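Local coordinates for protein aspartate-semialdehyde dehydrogenase (Candida albicans, PDB 3HSK) that catalyses the NADPH-dependent reductive dephosphorylation of 4-phospho-L-aspartate to L-aspartate semialdehyde, the second step on the pathway from aspartate to methionine and threonine, at residues A22-A27 / L37-H42; G29-R34 / I362-A367; E46-G51 / L92-V97. All coordinates share one frame; numbering follows the deposited sequence.

Interaction 1: residues A22-A27 / L37-H42. With NAP (NADP nicotinamide-adenine-dinucleotide phosphate), chain C.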
loop_
_atom_site.group_PDB
_atom_site.type_symbol
_atom_site.label_atom_id
_atom_site.label_comp_id
_atom_site.label_asym_id
_atom_site.label_seq_id
_atom_site.Cartn_x
_atom_site.Cartn_y
_atom_site.Cartn_z
ATOM N N ALA A 22 30.656 -3.648 -25.275
ATOM C CA ALA A 22 29.398 -3.031 -24.850
ATOM C C ALA A 22 29.378 -1.511 -24.962
ATOM O O ALA A 22 30.324 -0.830 -24.562
ATOM C CB ALA A 22 29.039 -3.466 -23.432
ATOM N N GLY A 23 28.286 -0.998 -25.520
ATOM C CA GLY A 23 28.018 0.434 -25.555
ATOM C C GLY A 23 26.916 0.802 -24.580
ATOM O O GLY A 23 26.098 -0.045 -24.202
ATOM N N VAL A 24 26.908 2.067 -24.164
ATOM C CA VAL A 24 25.868 2.598 -23.284
ATOM C C VAL A 24 25.383 3.952 -23.795
ATOM O O VAL A 24 26.156 4.911 -23.866
ATOM C CB VAL A 24 26.344 2.750 -21.805
ATOM C CG1 VAL A 24 25.184 3.201 -20.915
ATOM C CG2 VAL A 24 26.944 1.445 -21.272
ATOM N N LEU A 25 24.105 4.010 -24.159
ATOM C CA LEU A 25 23.459 5.246 -24.578
ATOM C C LEU A 25 22.776 5.881 -23.377
ATOM O O LEU A 25 22.209 5.181 -22.535
ATOM C CB LEU A 25 22.437 4.967 -25.681
ATOM C CG LEU A 25 22.976 4.463 -27.024
ATOM C CD1 LEU A 25 21.851 3.954 -27.909
ATOM C CD2 LEU A 25 23.768 5.560 -27.729
ATOM N N GLY A 26 22.828 7.208 -23.304
ATOM C CA GLY A 26 22.335 7.936 -22.144
ATOM C C GLY A 26 23.164 7.585 -20.923
ATOM O O GLY A 26 22.626 7.383 -19.832
ATOM N N ALA A 27 24.480 7.530 -21.121
ATOM C CA ALA A 27 25.420 7.002 -20.133
ATOM C C ALA A 27 25.538 7.844 -18.868
ATOM O O ALA A 27 25.842 7.316 -17.799
ATOM C CB ALA A 27 26.791 6.807 -20.766
ATOM N N LEU A 37 28.575 1.068 -13.984
ATOM C CA LEU A 37 29.029 0.544 -12.697
ATOM C C LEU A 37 29.047 -0.988 -12.697
ATOM O O LEU A 37 30.033 -1.598 -12.282
ATOM C CB LEU A 37 28.168 1.086 -11.546
ATOM C CG LEU A 37 28.626 0.805 -10.105
ATOM C CD1 LEU A 37 29.789 1.702 -9.708
ATOM C CD2 LEU A 37 27.479 0.970 -9.118
ATOM N N LEU A 38 27.965 -1.599 -13.180
ATOM C CA LEU A 38 27.870 -3.059 -13.271
ATOM C C LEU A 38 28.846 -3.666 -14.272
ATOM O O LEU A 38 29.651 -4.523 -13.902
ATOM C CB LEU A 38 26.442 -3.502 -13.595
ATOM C CG LEU A 38 25.493 -3.712 -12.416
ATOM C CD1 LEU A 38 24.121 -4.074 -12.938
ATOM C CD2 LEU A 38 26.013 -4.794 -11.467
ATOM N N LEU A 39 28.775 -3.218 -15.525
ATOM C CA LEU A 39 29.629 -3.735 -16.604
ATOM C C LEU A 39 31.119 -3.614 -16.282
ATOM O O LEU A 39 31.953 -4.313 -16.865
ATOM C CB LEU A 39 29.331 -3.010 -17.919
ATOM C CG LEU A 39 27.975 -3.215 -18.601
ATOM C CD1 LEU A 39 27.714 -2.103 -19.604
ATOM C CD2 LEU A 39 27.897 -4.575 -19.277
ATOM N N SER A 40 31.435 -2.725 -15.343
ATOM C CA SER A 40 32.803 -2.480 -14.915
ATOM C C SER A 40 33.392 -3.677 -14.169
ATOM O O SER A 40 34.603 -3.895 -14.190
ATOM C CB SER A 40 32.847 -1.242 -14.023
ATOM O OG SER A 40 34.093 -0.592 -14.150
ATOM N N LYS A 41 32.521 -4.441 -13.516
ATOM C CA LYS A 41 32.914 -5.608 -12.728
ATOM C C LYS A 41 32.709 -6.917 -13.504
ATOM O O LYS A 41 33.063 -7.999 -13.023
ATOM C CB LYS A 41 32.112 -5.648 -11.424
ATOM C CG LYS A 41 32.096 -4.334 -10.651
ATOM C CD LYS A 41 30.885 -4.255 -9.739
ATOM C CE LYS A 41 30.961 -3.053 -8.816
ATOM N NZ LYS A 41 29.750 -2.948 -7.946
ATOM N N HIS A 42 32.138 -6.812 -14.703
ATOM C CA HIS A 42 31.803 -7.993 -15.492
ATOM C C HIS A 42 32.997 -8.495 -16.303
ATOM O O HIS A 42 33.593 -7.735 -17.067
ATOM C CB HIS A 42 30.607 -7.721 -16.404
ATOM C CG HIS A 42 29.736 -8.918 -16.617
ATOM N ND1 HIS A 42 30.143 -10.019 -17.341
ATOM C CD2 HIS A 42 28.478 -9.192 -16.196
ATOM C CE1 HIS A 42 29.176 -10.917 -17.357
ATOM N NE2 HIS A 42 28.154 -10.440 -16.672
HETATM P PA NAP C . 18.138 12.655 -18.552
HETATM O O1A NAP C . 19.423 13.111 -17.969
HETATM O O2A NAP C . 17.333 13.806 -19.030
HETATM O O5B NAP C . 18.411 11.623 -19.754
HETATM C C5B NAP C . 19.078 10.405 -19.519
HETATM C C4B NAP C . 20.269 10.325 -20.458
HETATM O O4B NAP C . 19.877 10.747 -21.755
HETATM C C3B NAP C . 21.399 11.238 -20.004
HETATM O O3B NAP C . 22.612 10.527 -19.984
HETATM C C2B NAP C . 21.434 12.331 -21.053
HETATM O O2B NAP C . 22.734 12.800 -21.314
HETATM C C1B NAP C . 20.819 11.666 -22.273
HETATM N N9A NAP C . 20.208 12.670 -23.166
HETATM C C8A NAP C . 19.292 13.637 -22.838
HETATM N N7A NAP C . 19.005 14.350 -23.948
HETATM C C5A NAP C . 19.725 13.856 -24.980
HETATM C C6A NAP C . 19.819 14.208 -26.326
HETATM N N6A NAP C . 19.101 15.217 -26.811
HETATM N N1A NAP C . 20.665 13.500 -27.165
HETATM C C2A NAP C . 21.413 12.445 -26.669
HETATM N N3A NAP C . 21.317 12.110 -25.331
HETATM C C4A NAP C . 20.490 12.799 -24.502
HETATM O O3 NAP C . 17.310 11.780 -17.482
HETATM P PN NAP C . 17.712 11.171 -16.043
HETATM O O1N NAP C . 16.453 10.811 -15.346
HETATM O O2N NAP C . 18.761 10.139 -16.217
HETATM O O5D NAP C . 18.361 12.437 -15.286
HETATM C C5D NAP C . 18.627 12.384 -13.900
HETATM C C4D NAP C . 17.606 13.163 -13.062
HETATM O O4D NAP C . 18.300 14.081 -12.228
HETATM C C3D NAP C . 16.584 13.966 -13.868
HETATM O O3D NAP C . 15.327 13.326 -13.905
HETATM C C2D NAP C . 16.510 15.315 -13.173
HETATM O O2D NAP C . 15.391 15.380 -12.312
HETATM C C1D NAP C . 17.789 15.401 -12.347
HETATM N N1N NAP C . 18.783 16.314 -12.974
HETATM C C2N NAP C . 19.011 17.535 -12.388
HETATM C C3N NAP C . 19.938 18.430 -12.932
HETATM C C7N NAP C . 20.407 19.606 -12.115
HETATM O O7N NAP C . 21.014 20.707 -12.762
HETATM N N7N NAP C . 20.239 19.585 -10.790
HETATM C C4N NAP C . 20.634 18.073 -14.091
HETATM C C5N NAP C . 20.402 16.833 -14.686
HETATM C C6N NAP C . 19.474 15.963 -14.115
HETATM P P2B NAP C . 23.174 14.284 -20.861
HETATM O O1X NAP C . 24.209 14.771 -21.840
HETATM O O2X NAP C . 23.755 14.233 -19.469
HETATM O O3X NAP C . 21.990 15.222 -20.858
#

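Interaction 2: residues G29-R34 / I362-A367. With NAP (NADP nicotinamide-adenine-dinucleotide phosphate), chain C.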
loop_
_atom_site.group_PDB
_atom_site.type_symbol
_atom_site.label_atom_id
_atom_site.label_comp_id
_atom_site.label_asym_id
_atom_site.label_seq_id
_atom_site.Cartn_x
_atom_site.Cartn_y
_atom_site.Cartn_z
ATOM N N GLY A 29 23.117 9.624 -17.402
ATOM C CA GLY A 29 21.912 9.557 -16.583
ATOM C C GLY A 29 21.998 8.517 -15.484
ATOM O O GLY A 29 22.931 7.707 -15.453
ATOM N N SER A 30 21.006 8.544 -14.593
ATOM C CA SER A 30 20.942 7.660 -13.425
ATOM C C SER A 30 21.060 6.161 -13.762
ATOM O O SER A 30 21.917 5.466 -13.207
ATOM C CB SER A 30 19.656 7.932 -12.636
ATOM O OG SER A 30 19.598 7.122 -11.474
ATOM N N VAL A 31 20.204 5.680 -14.665
ATOM C CA VAL A 31 20.227 4.283 -15.117
ATOM C C VAL A 31 21.535 3.981 -15.865
ATOM O O VAL A 31 22.142 2.922 -15.667
ATOM C CB VAL A 31 18.981 3.938 -15.989
ATOM C CG1 VAL A 31 19.150 2.598 -16.697
ATOM C CG2 VAL A 31 17.719 3.912 -15.137
ATOM N N GLY A 32 21.966 4.927 -16.705
ATOM C CA GLY A 32 23.237 4.835 -17.423
ATOM C C GLY A 32 24.440 4.651 -16.513
ATOM O O GLY A 32 25.348 3.880 -16.834
ATOM N N GLN A 33 24.444 5.359 -15.383
ATOM C CA GLN A 33 25.508 5.242 -14.377
ATOM C C GLN A 33 25.604 3.810 -13.849
ATOM O O GLN A 33 26.689 3.220 -13.827
ATOM C CB GLN A 33 25.268 6.212 -13.210
ATOM C CG GLN A 33 25.654 7.672 -13.489
ATOM C CD GLN A 33 25.284 8.633 -12.359
ATOM O OE1 GLN A 33 25.288 8.269 -11.184
ATOM N NE2 GLN A 33 24.965 9.868 -12.721
ATOM N N ARG A 34 24.453 3.263 -13.450
ATOM C CA ARG A 34 24.359 1.904 -12.905
ATOM C C ARG A 34 24.752 0.827 -13.921
ATOM O O ARG A 34 25.344 -0.187 -13.547
ATOM C CB ARG A 34 22.961 1.637 -12.339
ATOM C CG ARG A 34 22.484 2.689 -11.353
ATOM C CD ARG A 34 21.256 2.232 -10.589
ATOM N NE ARG A 34 20.533 3.359 -9.999
ATOM C CZ ARG A 34 19.277 3.702 -10.292
ATOM N NH1 ARG A 34 18.728 4.752 -9.696
ATOM N NH2 ARG A 34 18.563 3.004 -11.172
ATOM N N ILE A 362 16.724 -7.170 -10.382
ATOM C CA ILE A 362 15.613 -6.813 -11.270
ATOM C C ILE A 362 15.552 -5.329 -11.644
ATOM O O ILE A 362 14.609 -4.891 -12.309
ATOM C CB ILE A 362 14.234 -7.310 -10.722
ATOM C CG1 ILE A 362 13.887 -6.630 -9.390
ATOM C CG2 ILE A 362 14.226 -8.838 -10.594
ATOM C CD1 ILE A 362 12.480 -6.903 -8.900
ATOM N N GLY A 363 16.562 -4.561 -11.234
ATOM C CA GLY A 363 16.679 -3.160 -11.658
ATOM C C GLY A 363 17.094 -3.083 -13.115
ATOM O O GLY A 363 17.669 -4.033 -13.651
ATOM N N ALA A 364 16.807 -1.949 -13.753
ATOM C CA ALA A 364 17.088 -1.746 -15.183
ATOM C C ALA A 364 18.481 -2.208 -15.579
ATOM O O ALA A 364 18.638 -2.921 -16.568
ATOM C CB ALA A 364 16.899 -0.290 -15.560
ATOM N N ALA A 365 19.480 -1.798 -14.798
ATOM C CA ALA A 365 20.874 -2.135 -15.065
ATOM C C ALA A 365 21.144 -3.630 -14.946
ATOM O O ALA A 365 21.761 -4.222 -15.833
ATOM C CB ALA A 365 21.807 -1.342 -14.147
ATOM N N GLY A 366 20.677 -4.232 -13.851
ATOM C CA GLY A 366 20.853 -5.663 -13.603
ATOM C C GLY A 366 20.088 -6.518 -14.597
ATOM O O GLY A 366 20.583 -7.549 -15.060
ATOM N N ALA A 367 18.878 -6.080 -14.931
ATOM C CA ALA A 367 18.062 -6.766 -15.921
ATOM C C ALA A 367 18.713 -6.681 -17.288
ATOM O O ALA A 367 18.733 -7.667 -18.029
ATOM C CB ALA A 367 16.666 -6.190 -15.958
HETATM P PA NAP C . 18.138 12.655 -18.552
HETATM O O1A NAP C . 19.423 13.111 -17.969
HETATM O O2A NAP C . 17.333 13.806 -19.030
HETATM O O5B NAP C . 18.411 11.623 -19.754
HETATM C C5B NAP C . 19.078 10.405 -19.519
HETATM C C4B NAP C . 20.269 10.325 -20.458
HETATM O O4B NAP C . 19.877 10.747 -21.755
HETATM C C3B NAP C . 21.399 11.238 -20.004
HETATM O O3B NAP C . 22.612 10.527 -19.984
HETATM C C2B NAP C . 21.434 12.331 -21.053
HETATM O O2B NAP C . 22.734 12.800 -21.314
HETATM C C1B NAP C . 20.819 11.666 -22.273
HETATM N N9A NAP C . 20.208 12.670 -23.166
HETATM C C8A NAP C . 19.292 13.637 -22.838
HETATM N N7A NAP C . 19.005 14.350 -23.948
HETATM C C5A NAP C . 19.725 13.856 -24.980
HETATM C C6A NAP C . 19.819 14.208 -26.326
HETATM N N6A NAP C . 19.101 15.217 -26.811
HETATM N N1A NAP C . 20.665 13.500 -27.165
HETATM C C2A NAP C . 21.413 12.445 -26.669
HETATM N N3A NAP C . 21.317 12.110 -25.331
HETATM C C4A NAP C . 20.490 12.799 -24.502
HETATM O O3 NAP C . 17.310 11.780 -17.482
HETATM P PN NAP C . 17.712 11.171 -16.043
HETATM O O1N NAP C . 16.453 10.811 -15.346
HETATM O O2N NAP C . 18.761 10.139 -16.217
HETATM O O5D NAP C . 18.361 12.437 -15.286
HETATM C C5D NAP C . 18.627 12.384 -13.900
HETATM C C4D NAP C . 17.606 13.163 -13.062
HETATM O O4D NAP C . 18.300 14.081 -12.228
HETATM C C3D NAP C . 16.584 13.966 -13.868
HETATM O O3D NAP C . 15.327 13.326 -13.905
HETATM C C2D NAP C . 16.510 15.315 -13.173
HETATM O O2D NAP C . 15.391 15.380 -12.312
HETATM C C1D NAP C . 17.789 15.401 -12.347
HETATM N N1N NAP C . 18.783 16.314 -12.974
HETATM C C2N NAP C . 19.011 17.535 -12.388
HETATM C C3N NAP C . 19.938 18.430 -12.932
HETATM C C7N NAP C . 20.407 19.606 -12.115
HETATM O O7N NAP C . 21.014 20.707 -12.762
HETATM N N7N NAP C . 20.239 19.585 -10.790
HETATM C C4N NAP C . 20.634 18.073 -14.091
HETATM C C5N NAP C . 20.402 16.833 -14.686
HETATM C C6N NAP C . 19.474 15.963 -14.115
HETATM P P2B NAP C . 23.174 14.284 -20.861
HETATM O O1X NAP C . 24.209 14.771 -21.840
HETATM O O2X NAP C . 23.755 14.233 -19.469
HETATM O O3X NAP C . 21.990 15.222 -20.858
HETATM O O HOH W 1 19.354 0.015 -11.960
#

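Interaction 3: residues E46-G51 / L92-V97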
loop_
_atom_site.group_PDB
_atom_site.type_symbol
_atom_site.label_atom_id
_atom_site.label_comp_id
_atom_site.label_asym_id
_atom_site.label_seq_id
_atom_site.Cartn_x
_atom_site.Cartn_y
_atom_site.Cartn_z
ATOM N N GLU A 46 33.169 -5.658 -22.148
ATOM C CA GLU A 46 34.132 -4.568 -22.233
ATOM C C GLU A 46 33.389 -3.288 -22.604
ATOM O O GLU A 46 32.762 -3.212 -23.668
ATOM C CB GLU A 46 35.202 -4.887 -23.288
ATOM C CG GLU A 46 36.289 -3.825 -23.461
ATOM C CD GLU A 46 37.192 -4.089 -24.663
ATOM O OE1 GLU A 46 37.718 -5.220 -24.790
ATOM O OE2 GLU A 46 37.379 -3.157 -25.481
ATOM N N ILE A 47 33.450 -2.298 -21.715
ATOM C CA ILE A 47 32.860 -0.987 -21.973
ATOM C C ILE A 47 33.659 -0.290 -23.074
ATOM O O ILE A 47 34.809 0.103 -22.875
ATOM C CB ILE A 47 32.780 -0.123 -20.690
ATOM C CG1 ILE A 47 31.934 -0.837 -19.623
ATOM C CG2 ILE A 47 32.191 1.250 -21.007
ATOM C CD1 ILE A 47 32.178 -0.385 -18.191
ATOM N N HIS A 48 33.034 -0.156 -24.237
ATOM C CA HIS A 48 33.725 0.267 -25.450
ATOM C C HIS A 48 33.305 1.654 -25.932
ATOM O O HIS A 48 34.125 2.398 -26.466
ATOM C CB HIS A 48 33.502 -0.768 -26.560
ATOM C CG HIS A 48 34.468 -0.652 -27.695
ATOM N ND1 HIS A 48 34.105 -0.167 -28.933
ATOM C CD2 HIS A 48 35.785 -0.952 -27.778
ATOM C CE1 HIS A 48 35.157 -0.177 -29.731
ATOM N NE2 HIS A 48 36.190 -0.647 -29.055
ATOM N N ALA A 49 32.027 1.988 -25.755
ATOM C CA ALA A 49 31.484 3.274 -26.194
ATOM C C ALA A 49 30.455 3.810 -25.202
ATOM O O ALA A 49 29.625 3.053 -24.690
ATOM C CB ALA A 49 30.865 3.141 -27.581
ATOM N N LEU A 50 30.521 5.112 -24.929
ATOM C CA LEU A 50 29.532 5.787 -24.087
ATOM C C LEU A 50 28.889 6.947 -24.832
ATOM O O LEU A 50 29.569 7.699 -25.526
ATOM C CB LEU A 50 30.164 6.288 -22.786
ATOM C CG LEU A 50 30.758 5.281 -21.794
ATOM C CD1 LEU A 50 31.206 6.004 -20.540
ATOM C CD2 LEU A 50 29.767 4.173 -21.437
ATOM N N GLY A 51 27.579 7.097 -24.682
ATOM C CA GLY A 51 26.843 8.121 -25.407
ATOM C C GLY A 51 25.940 8.967 -24.534
ATOM O O GLY A 51 25.238 8.445 -23.665
ATOM N N LEU A 92 29.393 1.380 -33.648
ATOM C CA LEU A 92 29.264 0.348 -34.678
ATOM C C LEU A 92 30.096 -0.900 -34.374
ATOM O O LEU A 92 29.917 -1.946 -35.012
ATOM C CB LEU A 92 29.618 0.899 -36.065
ATOM C CG LEU A 92 28.443 1.317 -36.956
ATOM C CD1 LEU A 92 28.922 2.206 -38.100
ATOM C CD2 LEU A 92 27.697 0.090 -37.497
ATOM N N GLU A 93 30.987 -0.787 -33.393
ATOM C CA GLU A 93 31.876 -1.885 -33.012
ATOM C C GLU A 93 31.348 -2.693 -31.822
ATOM O O GLU A 93 31.904 -3.748 -31.492
ATOM C CB GLU A 93 33.287 -1.359 -32.709
ATOM C CG GLU A 93 33.957 -0.639 -33.886
ATOM C CD GLU A 93 35.423 -0.324 -33.644
ATOM O OE1 GLU A 93 35.902 -0.485 -32.501
ATOM O OE2 GLU A 93 36.104 0.086 -34.611
ATOM N N CYS A 94 30.285 -2.195 -31.187
ATOM C CA CYS A 94 29.692 -2.848 -30.020
ATOM C C CYS A 94 28.797 -4.015 -30.409
ATOM O O CYS A 94 27.945 -3.891 -31.297
ATOM C CB CYS A 94 28.870 -1.856 -29.201
ATOM S SG CYS A 94 29.795 -0.479 -28.549
ATOM N N ASP A 95 28.991 -5.134 -29.711
ATOM C CA ASP A 95 28.162 -6.333 -29.853
ATOM C C ASP A 95 26.782 -6.158 -29.221
ATOM O O ASP A 95 25.825 -6.827 -29.611
ATOM C CB ASP A 95 28.872 -7.531 -29.218
ATOM C CG ASP A 95 30.160 -7.900 -29.942
ATOM O OD1 ASP A 95 30.090 -8.240 -31.141
ATOM O OD2 ASP A 95 31.238 -7.857 -29.310
ATOM N N VAL A 96 26.702 -5.270 -28.230
ATOM C CA VAL A 96 25.456 -4.966 -27.518
ATOM C C VAL A 96 25.467 -3.518 -27.016
ATOM O O VAL A 96 26.487 -3.033 -26.519
ATOM C CB VAL A 96 25.189 -5.962 -26.348
ATOM C CG1 VAL A 96 26.170 -5.756 -25.187
ATOM C CG2 VAL A 96 23.742 -5.860 -25.871
ATOM N N VAL A 97 24.336 -2.834 -27.161
ATOM C CA VAL A 97 24.231 -1.431 -26.774
ATOM C C VAL A 97 23.085 -1.202 -25.791
ATOM O O VAL A 97 21.912 -1.224 -26.173
ATOM C CB VAL A 97 24.069 -0.503 -28.012
ATOM C CG1 VAL A 97 23.869 0.946 -27.584
ATOM C CG2 VAL A 97 25.276 -0.620 -28.942
#

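Interaction 1: residues A22-A27 / L37-H42
L39 meets V24 and A22 in the first beta-alpha-beta unit of the Rossmann-type NADP-binding domain, the helix 30-39 being seated here on strand 20-25. One methyl does the touching: L39 CD1 lies 4.0 Å from V24 CG2, the two side chains reaching toward each other tip to tip. The same methyl stands 4.3 Å from A22 CB, so a single leucine branch spans two alternate residues on one face of the strand. The torsions explain the meeting. In V24, CG1 lies anti to the backbone N (chi1 -175°), which leaves CG2 beside that nitrogen and turned to the helix. All three residues are buried, and the seal is entirely apolar.

A second shell closes around it. F45 and I47 of strand 45-52, F98 of strand 96-99 and I369 of helix 364-376 also pack on L39, while backbone bonds from A22 and V24 hold strand 20-25 beside strand 45-52 in the parallel sheet. Around L39 the backbone is tied by K41 N, bonded to L38 O at 2.9 Å, and by a weaker link from H42 N to L39 O. At its other end the strand runs into the glycine-rich loop GATG, where G26 takes a positive phi of 64° and its carbonyl carbon C comes within 3.1 Å of the ribose oxygen O3B of NADP.

Interaction 2: residues G29-R34 / I362-A367
V31 and R34, one helical turn apart on helix 30-39, touch the consecutive alanines A364 and A365 at the start of helix 364-376. V31 presents a single branch: CG1, anti to its own backbone nitrogen at chi1 168°, rests 3.8 Å from A364 CB. R34 instead makes contact through its root, R34 CB lying 3.7 Å from A365 CB. The same alanine methyl also sits against the R34 carbonyl carbon, and the small side chains let the CA atoms of R34 and A365 approach to 5.8 Å.

Beyond CB the arginine is linked to the other segment through water. Its chain runs extended from CG to NE and carries the guanidinium back along its own helix, where the carbonyl oxygen of S30 lies over one face, offset toward the rim. From there R34 NH2 donates to a water at 3.2 Å, and that water also receives a weak bond from A365 N. A365 belongs to the first turn of its helix, after the N-cap G363, so the water meets one of the amides that a helix start leaves without an intrahelical acceptor.

G29 similarly N-caps helix 30-39. S30 N, in the first turn, donates to the phosphate oxygen O2N of NADP at 3.2 Å, while G29 N makes a weak bond to O3B. A helix N-terminus aimed at the pyrophosphate behind a GATGSVG loop is the signature of a Rossmann dinucleotide-binding site.

Interaction 3: residues E46-G51 / L92-V97
The imidazole of H48 meets the sulfur of C94 at its edge, near the ring plane. C94 SG is 5.3 Å from the ring centroid and 77° off its normal, a sulfur-aromatic contact made at the rim and not over a face. E93 OE1 is also modelled at the edge, but this approach is too tight to be trusted, and so is the 27° inclination between carboxylate and ring that goes with it; the geometry toward NE2 is not that of a hydrogen bond. More dependable is the van der Waals contact of E93 CB with H48 CE1 at 3.7 Å. On the other ring nitrogen, ND1 makes a weak hydrogen bond to the carbonyl oxygen of N90, which helps set the rotation of the imidazole.

At the root of the histidine, C94 SG packs 3.9 Å from A49 CB, in the buried part of the contact, and 4.2 Å from H48 CB. Two successive residues, H48 and A49, thus direct their CB atoms to the same partner, unlike the alternation of a regular strand. Backbone pairing gives the reason: A22 bonds to E46 and H48, but V24 bonds to A49 and probably to G51, leaving one extra residue in strand 45-52, and H48 has a near-helical psi of -35°. This is a beta bulge in a parallel sheet, here turning side chains across strand 20-25 to the lead-in of strand 96-99 in the Rossmann fold.

In the fold
Helix 30-39 is common to interactions 1 and 2, whose centres lie 9 Å apart: its L39 end is seated on the sheet, its first residues meet the pyrophosphate of NADP, and V31 and R34 on its first half meet helix 364-376. The two contacts touch where L38 CD1 packs 3.6 Å from G366 N. Strand 20-25 of interaction 1 lies in the sheet between the two strands of interaction 3, also 9 Å away, and G23 N packs 3.4 Å from C94 SG. Interaction 3 stays remote from the cofactor, the A49 side chain being about 13 Å from NADP, whereas the A364 side chain of interaction 2 is about 7 Å from that of C172, the predicted acyl-thioester nucleophile.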